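Local coordinates for ribosomal protein s2-related protein (Deinococcus radiodurans, PDB 2JH3), which binds a 4Fe-4S iron-sulfur cluster and, from its two chelatase-like domains, may act as a sirohydrochlorin ferrochelatase or a related enzyme, at residues Arg4-Ile9 with Leu39-Val44; Ser65-Val70 with Arg108-Thr113; Leu146-Arg151 with Pro211-Leu216; Ala156-Ala161 with Val173-Glu178. All coordinates share one frame; numbering follows the deposited sequence.

In the fold
The four contacts divide between two alpha/beta sheets of the chelatase type. Contacts 1 and 2 share the first sheet, where strands 5-10 and 66-71 are neighbours: Val7 N probably bonds to Thr68 O, and the centres lie about 9 Å apart. Contacts 3 and 4 belong to the second sheet, joined through strands 144-149 and 172-177, with contact 4 nested in the loop that contact 3 closes. All four are mainly buried, but their chemistry differs. Contact 2 is regular strand pairing; contact 1 adds carboxylate bonds at a strand entrance; contact 3, reaching exposed Ala150, is one backbone bond with sparse packing; contact 4, helix on strand, has no hydrogen bond.

Contact 1 of 4, residues Arg4-Ile9 with Leu39-Val44; sequences RSLVLI and LPYDEV
Arg4 and Asp42 are tied twice: Arg4 N donates to Asp42 OD2 over 2.7 Å, on the lone pair anti to the other carboxylate oxygen, and Asp42 N donates back to Arg4 O at 2.7 Å. One residue on, Ser5 OG gives its proton to Glu43 OE2, 2.7 Å away and 18° out of the carboxylate plane. OE2 also accepts from Ala63 N, while OE1 faces Arg365 in a salt bridge, so both oxygens of this buried acid are used. Glutamate reaches that far because its chain runs extended beyond CG, which chi1 of 79° places between backbone N and carbonyl carbon. Were Glu43 replaced by an alanine, Arg365 would probably lose its charge partner, and Ser5 OG and Ala63 N would lose this acceptor. Leu6 N bonds to Glu43 O at 3.0 Å, and Leu6 also pairs with the backbone of Leu45. Apolar groups pack beside these bonds: Leu6 CB sits over one face of the Tyr41 ring, 4.1 Å from its centroid, and Arg4 CD lies 3.5 Å from Tyr41 CE2. Strands 5-10 and 43-48 of a beta-alpha-beta unit thus begin to pair beside a buried carboxylate, and the several donors around Glu43 probably keep it ionised.

Contact 2 of 4, residues Ser65-Val70 with Arg108-Thr113; sequences SDVTVV and RRVRYT
Backbone bonds carry most of the pairing between Ser65-Val70 and Arg108-Thr113: five run back and forth, from Arg109 N to Ser65 O (2.8 Å) through to Thr113 N to Val69 O (3.0 Å). Apolar packing joins the valines of one face. Val67 CG1 presses on Val110 CG2 at a tight 3.4 Å, and Val69 CG1 meets the edge of the Tyr112 ring, 3.9 Å from CD1; beta-branched and aromatic residues suit an extended strand. On the other face polar groups prevail. A water donates to Val67 O and accepts from Arg109 NH1 at 2.9 Å, while Arg111 bends to the carbonyls of Gly99 and Ala261. Thr113 closes the row, its OG1 3.6 Å from Val70 CG2 and its CG2 3.8 Å from Thr68 CG2; an alanine here would probably open a gap beside both and forfeit the hydrogen bond OG1 makes just beyond the segments. Segments 66-70 and 108-112 run parallel, 21° apart, and their strands form an interior pair in the sheet of a chelatase-type alpha/beta domain.

Contact 3 of 4, residues Leu146-Arg151 with Pro211-Leu216; sequences LLLAAR and PFLTHL
At the C-terminal ends of two neighbouring parallel strands, 144-149 and 207-211, the second sheet gives way to loops, and Leu148 with Pro211 makes the last bridge before the chains part. Of the two backbone bonds that flank the bridge, the one within these segments runs from Phe212 N to Leu148 O at 3.0 Å, with the donor in the carbonyl plane; the other joins Leu148 to Val210. Proline is tolerated at this point because the backbone partners of Leu148 are these flanking residues, and the missing N-H of Pro211 is not needed on this side. Leu148 CB rests 3.8 Å from Pro211 CA. With CG anti to the backbone N (chi1 -176°), the leucine carries CD2 to within 4.3 Å of Pro211 CB. Phe212 then centres an inverse gamma turn, closed by a weak bond from Leu213 N to Pro211 O. Its ring leaves the pair for the layer of Leu157, Met122 and Ile126. Leu213 turns back instead, its CD1 4.1 Å from Ala150 CB, where a small methyl suits the exposed margin. A water donates to Phe212 O at 2.6 Å and accepts weakly from Ala150 N, linking the diverging backbones. The loop leads on to helix 218-234, so the contact sits at the C-terminal ends of the parallel strands of a chelatase-type alpha/beta domain, where strands pass into loops.

Contact 4 of 4, residues Ala156-Ala161 with Val173-Glu178; sequences ALETHA and VEVVLE
Leu157 and Val175 reach toward each other tip to tip, CD2 to CG1 at 4.0 Å, where helix 155-167 of a beta-alpha-beta crossover lies over its own second strand, 172-177. The short helix and strand segments run nearly antiparallel, 158° apart, with axes 8.8 Å from each other at closest. Leucine suits the helix side because, with CG anti to the backbone N (chi1 174°), it can extend to the sheet; Leu147, Ala149 and Phe212 also touch it. Glu158 comes in at a slant. Its chain folds at chi2 (-75°), laying the carboxylate beside Val175, with OE1 3.6 Å from CG2, so a polar group borders the apolar patch on its exposed side. One turn beyond Leu157, Ala161 meets two valines at once: its CB lies 4.0 Å from Val175 CG2 and equally far from Val173 CG1. A bare methyl fits here, since the helix comes closest at this point, Ala161 CA being 6.1 Å from Val173 CA. Val173 CG1 also lies against the helix backbone, 3.8 Å from Ala161 O.

Contact 1 of 4, residues Arg4-Ile9 with Leu39-Val44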
loop_
_atom_site.group_PDB
_atom_site.type_symbol
_atom_site.label_atom_id
_atom_site.label_comp_id
_atom_site.label_asym_id
_atom_site.label_seq_id
_atom_site.Cartn_x
_atom_site.Cartn_y
_atom_site.Cartn_z
ATOM N N ARG A 4 -25.442 -22.162 -21.962
ATOM C CA ARG A 4 -25.542 -20.717 -21.845
ATOM C C ARG A 4 -25.102 -20.094 -20.525
ATOM O O ARG A 4 -25.205 -20.699 -19.474
ATOM C CB ARG A 4 -26.914 -20.214 -22.269
ATOM C CG ARG A 4 -28.130 -20.828 -21.630
ATOM C CD ARG A 4 -29.409 -20.011 -22.022
ATOM N NE ARG A 4 -29.955 -20.232 -23.363
ATOM C CZ ARG A 4 -30.589 -19.303 -24.129
ATOM N NH1 ARG A 4 -30.733 -18.016 -23.739
ATOM N NH2 ARG A 4 -31.056 -19.649 -25.347
ATOM N N SER A 5 -24.594 -18.865 -20.630
ATOM C CA SER A 5 -24.070 -18.127 -19.464
ATOM C C SER A 5 -24.985 -16.940 -19.123
ATOM O O SER A 5 -25.507 -16.227 -19.994
ATOM C CB SER A 5 -22.626 -17.555 -19.726
ATOM O OG SER A 5 -21.708 -18.513 -20.274
ATOM N N LEU A 6 -25.124 -16.685 -17.838
ATOM C CA LEU A 6 -25.878 -15.494 -17.389
ATOM C C LEU A 6 -24.845 -14.608 -16.713
ATOM O O LEU A 6 -24.059 -15.093 -15.939
ATOM C CB LEU A 6 -26.926 -15.942 -16.393
ATOM C CG LEU A 6 -27.743 -14.835 -15.724
ATOM C CD1 LEU A 6 -28.512 -13.983 -16.780
ATOM C CD2 LEU A 6 -28.681 -15.519 -14.798
ATOM N N VAL A 7 -24.822 -13.344 -17.070
ATOM C CA VAL A 7 -23.959 -12.361 -16.455
ATOM C C VAL A 7 -24.813 -11.305 -15.784
ATOM O O VAL A 7 -25.647 -10.689 -16.425
ATOM C CB VAL A 7 -23.121 -11.676 -17.485
ATOM C CG1 VAL A 7 -22.363 -10.499 -16.888
ATOM C CG2 VAL A 7 -22.171 -12.692 -18.144
ATOM N N LEU A 8 -24.667 -11.182 -14.463
ATOM C CA LEU A 8 -25.275 -10.080 -13.685
ATOM C C LEU A 8 -24.325 -8.892 -13.475
ATOM O O LEU A 8 -23.153 -9.066 -13.031
ATOM C CB LEU A 8 -25.757 -10.629 -12.339
ATOM C CG LEU A 8 -26.700 -11.820 -12.365
ATOM C CD1 LEU A 8 -27.200 -12.073 -10.982
ATOM C CD2 LEU A 8 -27.835 -11.643 -13.327
ATOM N N ILE A 9 -24.812 -7.680 -13.757
ATOM C CA ILE A 9 -24.010 -6.443 -13.684
ATOM C C ILE A 9 -24.492 -5.531 -12.583
ATOM O O ILE A 9 -25.666 -5.096 -12.573
ATOM C CB ILE A 9 -24.085 -5.572 -14.957
ATOM C CG1 ILE A 9 -23.693 -6.371 -16.179
ATOM C CG2 ILE A 9 -23.209 -4.336 -14.807
ATOM C CD1 ILE A 9 -22.343 -6.964 -16.049
ATOM N N LEU A 39 -32.136 -24.414 -13.120
ATOM C CA LEU A 39 -31.676 -23.171 -13.780
ATOM C C LEU A 39 -31.511 -23.356 -15.286
ATOM O O LEU A 39 -30.833 -24.266 -15.705
ATOM C CB LEU A 39 -30.348 -22.654 -13.182
ATOM C CG LEU A 39 -30.014 -21.159 -13.457
ATOM C CD1 LEU A 39 -30.860 -20.268 -12.572
ATOM C CD2 LEU A 39 -28.554 -20.834 -13.233
ATOM N N PRO A 40 -32.075 -22.456 -16.103
ATOM C CA PRO A 40 -31.832 -22.451 -17.547
ATOM C C PRO A 40 -30.473 -21.871 -18.015
ATOM O O PRO A 40 -30.350 -21.463 -19.198
ATOM C CB PRO A 40 -32.960 -21.572 -18.092
ATOM C CG PRO A 40 -33.446 -20.800 -16.971
ATOM C CD PRO A 40 -32.974 -21.368 -15.698
ATOM N N TYR A 41 -29.465 -21.877 -17.134
ATOM C CA TYR A 41 -28.128 -21.315 -17.430
ATOM C C TYR A 41 -27.128 -22.245 -16.846
ATOM O O TYR A 41 -27.371 -22.806 -15.778
ATOM C CB TYR A 41 -28.012 -19.906 -16.813
ATOM C CG TYR A 41 -28.910 -18.963 -17.537
ATOM C CD1 TYR A 41 -30.187 -18.643 -17.054
ATOM C CD2 TYR A 41 -28.526 -18.466 -18.762
ATOM C CE1 TYR A 41 -31.028 -17.828 -17.804
ATOM C CE2 TYR A 41 -29.331 -17.628 -19.471
ATOM C CZ TYR A 41 -30.580 -17.364 -19.029
ATOM O OH TYR A 41 -31.311 -16.519 -19.846
ATOM N N ASP A 42 -26.003 -22.417 -17.524
ATOM C CA ASP A 42 -24.949 -23.324 -17.037
ATOM C C ASP A 42 -23.875 -22.688 -16.145
ATOM O O ASP A 42 -23.053 -23.422 -15.580
ATOM C CB ASP A 42 -24.282 -23.989 -18.236
ATOM C CG ASP A 42 -25.331 -24.709 -19.086
ATOM O OD1 ASP A 42 -25.682 -25.812 -18.651
ATOM O OD2 ASP A 42 -25.862 -24.083 -20.046
ATOM N N GLU A 43 -23.906 -21.357 -16.025
ATOM C CA GLU A 43 -23.076 -20.600 -15.133
ATOM C C GLU A 43 -23.711 -19.218 -14.903
ATOM O O GLU A 43 -24.533 -18.756 -15.727
ATOM C CB GLU A 43 -21.646 -20.445 -15.687
ATOM C CG GLU A 43 -21.486 -19.373 -16.750
ATOM C CD GLU A 43 -20.081 -19.227 -17.205
ATOM O OE1 GLU A 43 -19.170 -19.665 -16.467
ATOM O OE2 GLU A 43 -19.878 -18.694 -18.303
ATOM N N VAL A 44 -23.333 -18.603 -13.778
ATOM C CA VAL A 44 -23.764 -17.247 -13.399
ATOM C C VAL A 44 -22.516 -16.477 -12.980
ATOM O O VAL A 44 -21.743 -16.900 -12.088
ATOM C CB VAL A 44 -24.821 -17.258 -12.283
ATOM C CG1 VAL A 44 -25.308 -15.878 -11.977
ATOM C CG2 VAL A 44 -25.996 -18.173 -12.651
#

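Contact 2 of 4, residues Ser65-Val70 with Arg108-Thr113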
loop_
_atom_site.group_PDB
_atom_site.type_symbol
_atom_site.label_atom_id
_atom_site.label_comp_id
_atom_site.label_asym_id
_atom_site.label_seq_id
_atom_site.Cartn_x
_atom_site.Cartn_y
_atom_site.Cartn_z
ATOM N N SER A 65 -20.848 -19.538 -25.483
ATOM C CA SER A 65 -20.881 -18.684 -26.666
ATOM C C SER A 65 -22.223 -17.981 -26.791
ATOM O O SER A 65 -22.450 -17.209 -27.721
ATOM C CB SER A 65 -20.633 -19.549 -27.923
ATOM O OG SER A 65 -21.649 -20.539 -28.057
ATOM N N ASP A 66 -23.102 -18.269 -25.841
ATOM C CA ASP A 66 -24.408 -17.634 -25.693
ATOM C C ASP A 66 -24.507 -16.997 -24.314
ATOM O O ASP A 66 -24.458 -17.676 -23.290
ATOM C CB ASP A 66 -25.516 -18.677 -25.844
ATOM C CG ASP A 66 -26.924 -18.070 -25.763
ATOM O OD1 ASP A 66 -27.530 -17.904 -26.851
ATOM O OD2 ASP A 66 -27.440 -17.793 -24.636
ATOM N N VAL A 67 -24.622 -15.677 -24.297
ATOM C CA VAL A 67 -24.596 -14.939 -23.013
ATOM C C VAL A 67 -25.750 -13.956 -22.887
ATOM O O VAL A 67 -26.146 -13.301 -23.867
ATOM C CB VAL A 67 -23.199 -14.261 -22.807
ATOM C CG1 VAL A 67 -22.983 -13.214 -23.749
ATOM C CG2 VAL A 67 -23.035 -13.680 -21.377
ATOM N N THR A 68 -26.340 -13.921 -21.695
ATOM C CA THR A 68 -27.418 -12.967 -21.379
ATOM C C THR A 68 -26.840 -12.093 -20.268
ATOM O O THR A 68 -26.307 -12.626 -19.269
ATOM C CB THR A 68 -28.717 -13.692 -20.889
ATOM O OG1 THR A 68 -29.133 -14.612 -21.868
ATOM C CG2 THR A 68 -29.842 -12.691 -20.656
ATOM N N VAL A 69 -26.904 -10.786 -20.471
ATOM C CA VAL A 69 -26.372 -9.817 -19.522
ATOM C C VAL A 69 -27.556 -9.032 -18.947
ATOM O O VAL A 69 -28.213 -8.296 -19.688
ATOM C CB VAL A 69 -25.402 -8.866 -20.191
ATOM C CG1 VAL A 69 -24.839 -7.850 -19.261
ATOM C CG2 VAL A 69 -24.233 -9.681 -20.827
ATOM N N VAL A 70 -27.773 -9.194 -17.651
ATOM C CA VAL A 70 -28.824 -8.411 -16.931
ATOM C C VAL A 70 -28.231 -7.364 -15.979
ATOM O O VAL A 70 -27.544 -7.718 -14.999
ATOM C CB VAL A 70 -29.733 -9.336 -16.103
ATOM C CG1 VAL A 70 -30.891 -8.517 -15.341
ATOM C CG2 VAL A 70 -30.367 -10.428 -16.983
ATOM N N ARG A 108 -19.005 -14.658 -29.249
ATOM C CA ARG A 108 -20.231 -14.809 -28.488
ATOM C C ARG A 108 -21.422 -14.025 -29.037
ATOM O O ARG A 108 -21.271 -12.906 -29.561
ATOM C CB ARG A 108 -19.975 -14.375 -27.054
ATOM C CG ARG A 108 -18.760 -15.054 -26.450
ATOM C CD ARG A 108 -18.665 -14.769 -24.996
ATOM N NE ARG A 108 -17.588 -15.484 -24.302
ATOM C CZ ARG A 108 -16.298 -15.138 -24.333
ATOM N NH1 ARG A 108 -15.912 -14.130 -25.100
ATOM N NH2 ARG A 108 -15.390 -15.831 -23.628
ATOM N N ARG A 109 -22.599 -14.648 -28.931
ATOM C CA ARG A 109 -23.859 -13.954 -29.013
ATOM C C ARG A 109 -24.255 -13.450 -27.629
ATOM O O ARG A 109 -24.481 -14.215 -26.716
ATOM C CB ARG A 109 -24.917 -14.891 -29.480
ATOM C CG ARG A 109 -26.188 -14.216 -29.852
ATOM C CD ARG A 109 -27.256 -15.270 -29.942
ATOM N NE ARG A 109 -28.532 -14.740 -30.408
ATOM C CZ ARG A 109 -29.562 -14.399 -29.624
ATOM N NH1 ARG A 109 -29.481 -14.506 -28.293
ATOM N NH2 ARG A 109 -30.694 -13.960 -30.190
ATOM N N VAL A 110 -24.347 -12.144 -27.515
ATOM C CA VAL A 110 -24.657 -11.460 -26.282
ATOM C C VAL A 110 -26.008 -10.777 -26.449
ATOM O O VAL A 110 -26.200 -10.007 -27.398
ATOM C CB VAL A 110 -23.603 -10.341 -26.020
ATOM C CG1 VAL A 110 -23.800 -9.721 -24.656
ATOM C CG2 VAL A 110 -22.192 -10.906 -26.184
ATOM N N ARG A 111 -26.881 -11.018 -25.489
ATOM C CA ARG A 111 -28.151 -10.273 -25.322
ATOM C C ARG A 111 -28.099 -9.467 -24.012
ATOM O O ARG A 111 -27.944 -10.024 -22.928
ATOM C CB ARG A 111 -29.310 -11.264 -25.294
ATOM C CG ARG A 111 -30.661 -10.653 -25.363
ATOM C CD ARG A 111 -31.727 -11.760 -25.620
ATOM N NE ARG A 111 -32.740 -11.614 -24.593
ATOM C CZ ARG A 111 -32.930 -12.441 -23.574
ATOM N NH1 ARG A 111 -32.230 -13.565 -23.424
ATOM N NH2 ARG A 111 -33.867 -12.117 -22.706
ATOM N N TYR A 112 -28.210 -8.165 -24.163
ATOM C CA TYR A 112 -28.238 -7.185 -23.084
ATOM C C TYR A 112 -29.685 -6.806 -22.795
ATOM O O TYR A 112 -30.405 -6.303 -23.677
ATOM C CB TYR A 112 -27.405 -5.972 -23.488
ATOM C CG TYR A 112 -27.313 -4.848 -22.467
ATOM C CD1 TYR A 112 -26.559 -4.987 -21.311
ATOM C CD2 TYR A 112 -27.970 -3.640 -22.660
ATOM C CE1 TYR A 112 -26.448 -3.951 -20.392
ATOM C CE2 TYR A 112 -27.857 -2.596 -21.725
ATOM C CZ TYR A 112 -27.088 -2.772 -20.597
ATOM O OH TYR A 112 -26.971 -1.781 -19.634
ATOM N N THR A 113 -30.144 -7.112 -21.583
ATOM C CA THR A 113 -31.557 -6.888 -21.242
ATOM C C THR A 113 -31.795 -5.480 -20.649
ATOM O O THR A 113 -30.866 -4.706 -20.354
ATOM C CB THR A 113 -32.108 -7.925 -20.247
ATOM O OG1 THR A 113 -31.617 -7.685 -18.905
ATOM C CG2 THR A 113 -31.746 -9.348 -20.639
HETATM O O HOH W 1 -27.722 -14.809 -25.997
#

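Contact 3 of 4, residues Leu146-Arg151 with Pro211-Leu216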
loop_
_atom_site.group_PDB
_atom_site.type_symbol
_atom_site.label_atom_id
_atom_site.label_comp_id
_atom_site.label_asym_id
_atom_site.label_seq_id
_atom_site.Cartn_x
_atom_site.Cartn_y
_atom_site.Cartn_z
ATOM N N LEU A 146 -45.211 3.150 1.178
ATOM C CA LEU A 146 -44.379 4.246 0.717
ATOM C C LEU A 146 -43.133 3.668 0.029
ATOM O O LEU A 146 -42.468 2.827 0.590
ATOM C CB LEU A 146 -43.935 5.087 1.927
ATOM C CG LEU A 146 -44.738 6.302 2.408
ATOM C CD1 LEU A 146 -46.108 6.388 1.903
ATOM C CD2 LEU A 146 -44.666 6.347 3.941
ATOM N N LEU A 147 -42.801 4.208 -1.141
ATOM C CA LEU A 147 -41.675 3.740 -1.957
ATOM C C LEU A 147 -40.645 4.870 -2.031
ATOM O O LEU A 147 -40.929 5.919 -2.592
ATOM C CB LEU A 147 -42.150 3.387 -3.376
ATOM C CG LEU A 147 -43.290 2.346 -3.432
ATOM C CD1 LEU A 147 -43.723 2.075 -4.845
ATOM C CD2 LEU A 147 -42.901 1.084 -2.749
ATOM N N LEU A 148 -39.452 4.633 -1.487
ATOM C CA LEU A 148 -38.374 5.624 -1.504
ATOM C C LEU A 148 -37.496 5.563 -2.790
ATOM O O LEU A 148 -36.908 4.558 -3.056
ATOM C CB LEU A 148 -37.514 5.399 -0.282
ATOM C CG LEU A 148 -36.383 6.376 -0.030
ATOM C CD1 LEU A 148 -36.921 7.788 0.263
ATOM C CD2 LEU A 148 -35.556 5.846 1.090
ATOM N N ALA A 149 -37.490 6.620 -3.597
ATOM C CA ALA A 149 -36.511 6.798 -4.681
ATOM C C ALA A 149 -35.301 7.635 -4.295
ATOM O O ALA A 149 -35.402 8.591 -3.508
ATOM C CB ALA A 149 -37.143 7.420 -5.842
ATOM N N ALA A 150 -34.165 7.323 -4.924
ATOM C CA ALA A 150 -32.889 7.986 -4.625
ATOM C C ALA A 150 -32.862 9.413 -5.098
ATOM O O ALA A 150 -32.312 10.295 -4.430
ATOM C CB ALA A 150 -31.726 7.200 -5.282
ATOM N N ARG A 151 -33.364 9.574 -6.300
ATOM C CA ARG A 151 -33.411 10.816 -7.066
ATOM C C ARG A 151 -34.820 10.911 -7.686
ATOM O O ARG A 151 -35.510 9.921 -7.849
ATOM C CB ARG A 151 -32.385 10.817 -8.226
ATOM C CZ ARG A 151 -27.935 10.569 -9.755
ATOM N NH2 ARG A 151 -26.765 9.961 -9.642
ATOM N N PRO A 211 -37.636 1.142 0.523
ATOM C CA PRO A 211 -36.613 1.693 -0.319
ATOM C C PRO A 211 -36.407 0.934 -1.629
ATOM O O PRO A 211 -36.077 -0.293 -1.612
ATOM C CB PRO A 211 -35.353 1.620 0.562
ATOM C CG PRO A 211 -35.889 1.488 1.975
ATOM C CD PRO A 211 -37.064 0.621 1.779
ATOM N N PHE A 212 -36.659 1.625 -2.744
ATOM C CA PHE A 212 -36.443 1.046 -4.120
ATOM C C PHE A 212 -34.965 1.222 -4.487
ATOM O O PHE A 212 -34.631 1.985 -5.356
ATOM C CB PHE A 212 -37.304 1.748 -5.147
ATOM C CG PHE A 212 -37.347 1.059 -6.479
ATOM C CD1 PHE A 212 -37.941 -0.191 -6.597
ATOM C CD2 PHE A 212 -36.913 1.705 -7.646
ATOM C CE1 PHE A 212 -38.052 -0.832 -7.842
ATOM C CE2 PHE A 212 -37.023 1.058 -8.865
ATOM C CZ PHE A 212 -37.609 -0.216 -8.950
ATOM N N LEU A 213 -34.116 0.534 -3.738
ATOM C CA LEU A 213 -32.654 0.639 -3.797
ATOM C C LEU A 213 -32.057 -0.770 -3.820
ATOM O O LEU A 213 -32.587 -1.698 -3.186
ATOM C CB LEU A 213 -32.157 1.318 -2.488
ATOM C CG LEU A 213 -32.042 2.825 -2.333
ATOM C CD1 LEU A 213 -32.557 3.624 -3.457
ATOM C CD2 LEU A 213 -32.628 3.234 -1.000
ATOM N N THR A 214 -30.914 -0.936 -4.499
ATOM C CA THR A 214 -30.202 -2.208 -4.388
ATOM C C THR A 214 -29.647 -2.362 -3.003
ATOM O O THR A 214 -29.614 -3.470 -2.461
ATOM C CB THR A 214 -29.021 -2.329 -5.383
ATOM O OG1 THR A 214 -28.192 -1.178 -5.265
ATOM C CG2 THR A 214 -29.519 -2.460 -6.806
ATOM N N HIS A 215 -29.183 -1.257 -2.437
ATOM C CA HIS A 215 -28.547 -1.270 -1.117
ATOM C C HIS A 215 -28.730 0.063 -0.454
ATOM O O HIS A 215 -29.207 1.026 -1.059
ATOM C CB HIS A 215 -27.030 -1.539 -1.226
ATOM C CG HIS A 215 -26.343 -0.547 -2.095
ATOM N ND1 HIS A 215 -26.575 -0.480 -3.460
ATOM C CD2 HIS A 215 -25.517 0.468 -1.799
ATOM C CE1 HIS A 215 -25.877 0.517 -3.968
ATOM N NE2 HIS A 215 -25.235 1.116 -2.978
ATOM N N LEU A 216 -28.301 0.108 0.804
ATOM C CA LEU A 216 -28.307 1.341 1.559
ATOM C C LEU A 216 -26.995 1.477 2.317
ATOM O O LEU A 216 -26.758 0.781 3.314
ATOM C CB LEU A 216 -29.517 1.339 2.516
ATOM C CG LEU A 216 -29.981 2.709 3.013
ATOM C CD1 LEU A 216 -30.390 3.605 1.880
ATOM C CD2 LEU A 216 -31.122 2.506 3.969
HETATM O O HOH W 2 -34.495 4.320 -6.580
#

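Contact 4 of 4, residues Ala156-Ala161 with Val173-Glu178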
loop_
_atom_site.group_PDB
_atom_site.type_symbol
_atom_site.label_atom_id
_atom_site.label_comp_id
_atom_site.label_asym_id
_atom_site.label_seq_id
_atom_site.Cartn_x
_atom_site.Cartn_y
_atom_site.Cartn_z
ATOM N N ALA A 156 -39.539 4.499 -13.802
ATOM C CA ALA A 156 -39.838 3.060 -13.685
ATOM C C ALA A 156 -40.540 2.777 -12.373
ATOM O O ALA A 156 -41.496 1.993 -12.319
ATOM C CB ALA A 156 -38.571 2.230 -13.812
ATOM N N LEU A 157 -40.087 3.405 -11.295
ATOM C CA LEU A 157 -40.733 3.183 -10.016
ATOM C C LEU A 157 -42.179 3.682 -10.015
ATOM O O LEU A 157 -43.066 3.045 -9.419
ATOM C CB LEU A 157 -39.934 3.841 -8.880
ATOM C CG LEU A 157 -40.579 3.790 -7.498
ATOM C CD1 LEU A 157 -40.803 2.389 -7.102
ATOM C CD2 LEU A 157 -39.696 4.527 -6.482
ATOM N N GLU A 158 -42.402 4.824 -10.671
ATOM C CA GLU A 158 -43.766 5.359 -10.855
ATOM C C GLU A 158 -44.666 4.349 -11.594
ATOM O O GLU A 158 -45.815 4.103 -11.221
ATOM C CB GLU A 158 -43.701 6.685 -11.604
ATOM C CG GLU A 158 -42.909 7.797 -10.807
ATOM C CD GLU A 158 -43.682 8.418 -9.616
ATOM O OE1 GLU A 158 -44.868 8.025 -9.417
ATOM O OE2 GLU A 158 -43.101 9.310 -8.892
ATOM N N THR A 159 -44.112 3.677 -12.586
ATOM C CA THR A 159 -44.896 2.604 -13.250
ATOM C C THR A 159 -45.299 1.517 -12.264
ATOM O O THR A 159 -46.471 1.198 -12.130
ATOM C CB THR A 159 -44.133 2.115 -14.457
ATOM O OG1 THR A 159 -44.058 3.211 -15.378
ATOM C CG2 THR A 159 -44.804 0.930 -15.111
ATOM N N HIS A 160 -44.357 1.030 -11.471
ATOM C CA HIS A 160 -44.673 0.050 -10.448
ATOM C C HIS A 160 -45.636 0.539 -9.356
ATOM O O HIS A 160 -46.442 -0.258 -8.840
ATOM C CB HIS A 160 -43.398 -0.419 -9.766
ATOM C CG HIS A 160 -42.439 -1.033 -10.728
ATOM N ND1 HIS A 160 -41.103 -0.675 -10.802
ATOM C CD2 HIS A 160 -42.666 -1.870 -11.760
ATOM C CE1 HIS A 160 -40.544 -1.323 -11.816
ATOM N NE2 HIS A 160 -41.470 -2.051 -12.413
ATOM N N ALA A 161 -45.453 1.798 -8.935
ATOM C CA ALA A 161 -46.328 2.385 -7.886
ATOM C C ALA A 161 -47.787 2.291 -8.375
ATOM O O ALA A 161 -48.661 1.832 -7.633
ATOM C CB ALA A 161 -45.900 3.802 -7.581
ATOM N N VAL A 173 -50.655 3.848 -2.275
ATOM C CA VAL A 173 -49.232 3.813 -2.705
ATOM C C VAL A 173 -48.714 5.176 -3.122
ATOM O O VAL A 173 -49.247 5.828 -4.025
ATOM C CB VAL A 173 -48.974 2.755 -3.841
ATOM C CG1 VAL A 173 -47.463 2.586 -4.058
ATOM C CG2 VAL A 173 -49.592 1.389 -3.456
ATOM N N GLU A 174 -47.648 5.605 -2.450
ATOM C CA GLU A 174 -46.957 6.884 -2.774
ATOM C C GLU A 174 -45.411 6.725 -2.891
ATOM O O GLU A 174 -44.797 6.017 -2.085
ATOM C CB GLU A 174 -47.247 7.916 -1.673
ATOM C CG GLU A 174 -48.755 8.127 -1.374
ATOM C CD GLU A 174 -49.526 8.668 -2.564
ATOM O OE1 GLU A 174 -48.877 9.274 -3.468
ATOM O OE2 GLU A 174 -50.775 8.470 -2.607
ATOM N N VAL A 175 -44.819 7.443 -3.840
ATOM C CA VAL A 175 -43.357 7.597 -3.988
ATOM C C VAL A 175 -42.885 8.796 -3.161
ATOM O O VAL A 175 -43.524 9.804 -3.161
ATOM C CB VAL A 175 -42.931 7.813 -5.518
ATOM C CG1 VAL A 175 -41.440 8.047 -5.695
ATOM C CG2 VAL A 175 -43.400 6.639 -6.393
ATOM N N VAL A 176 -41.794 8.650 -2.435
ATOM C CA VAL A 176 -41.149 9.757 -1.730
ATOM C C VAL A 176 -39.634 9.721 -2.033
ATOM O O VAL A 176 -39.110 8.675 -2.390
ATOM C CB VAL A 176 -41.394 9.707 -0.198
ATOM C CG1 VAL A 176 -42.840 9.915 0.097
ATOM C CG2 VAL A 176 -40.985 8.435 0.361
ATOM N N LEU A 177 -38.943 10.844 -1.819
ATOM C CA LEU A 177 -37.572 11.007 -2.259
ATOM C C LEU A 177 -36.577 11.065 -1.122
ATOM O O LEU A 177 -36.822 11.719 -0.084
ATOM C CB LEU A 177 -37.426 12.309 -3.034
ATOM C CG LEU A 177 -38.107 12.492 -4.370
ATOM C CD1 LEU A 177 -37.399 13.632 -5.045
ATOM C CD2 LEU A 177 -38.036 11.228 -5.247
ATOM N N GLU A 178 -35.422 10.440 -1.351
ATOM C CA GLU A 178 -34.278 10.610 -0.473
ATOM C C GLU A 178 -33.974 12.115 -0.306
ATOM O O GLU A 178 -34.234 12.916 -1.206
ATOM C CB GLU A 178 -33.070 9.895 -1.049
ATOM C CG GLU A 178 -32.947 8.444 -0.630
ATOM C CD GLU A 178 -31.598 7.822 -1.012
ATOM O OE1 GLU A 178 -31.062 8.155 -2.097
ATOM O OE2 GLU A 178 -31.074 7.005 -0.229
#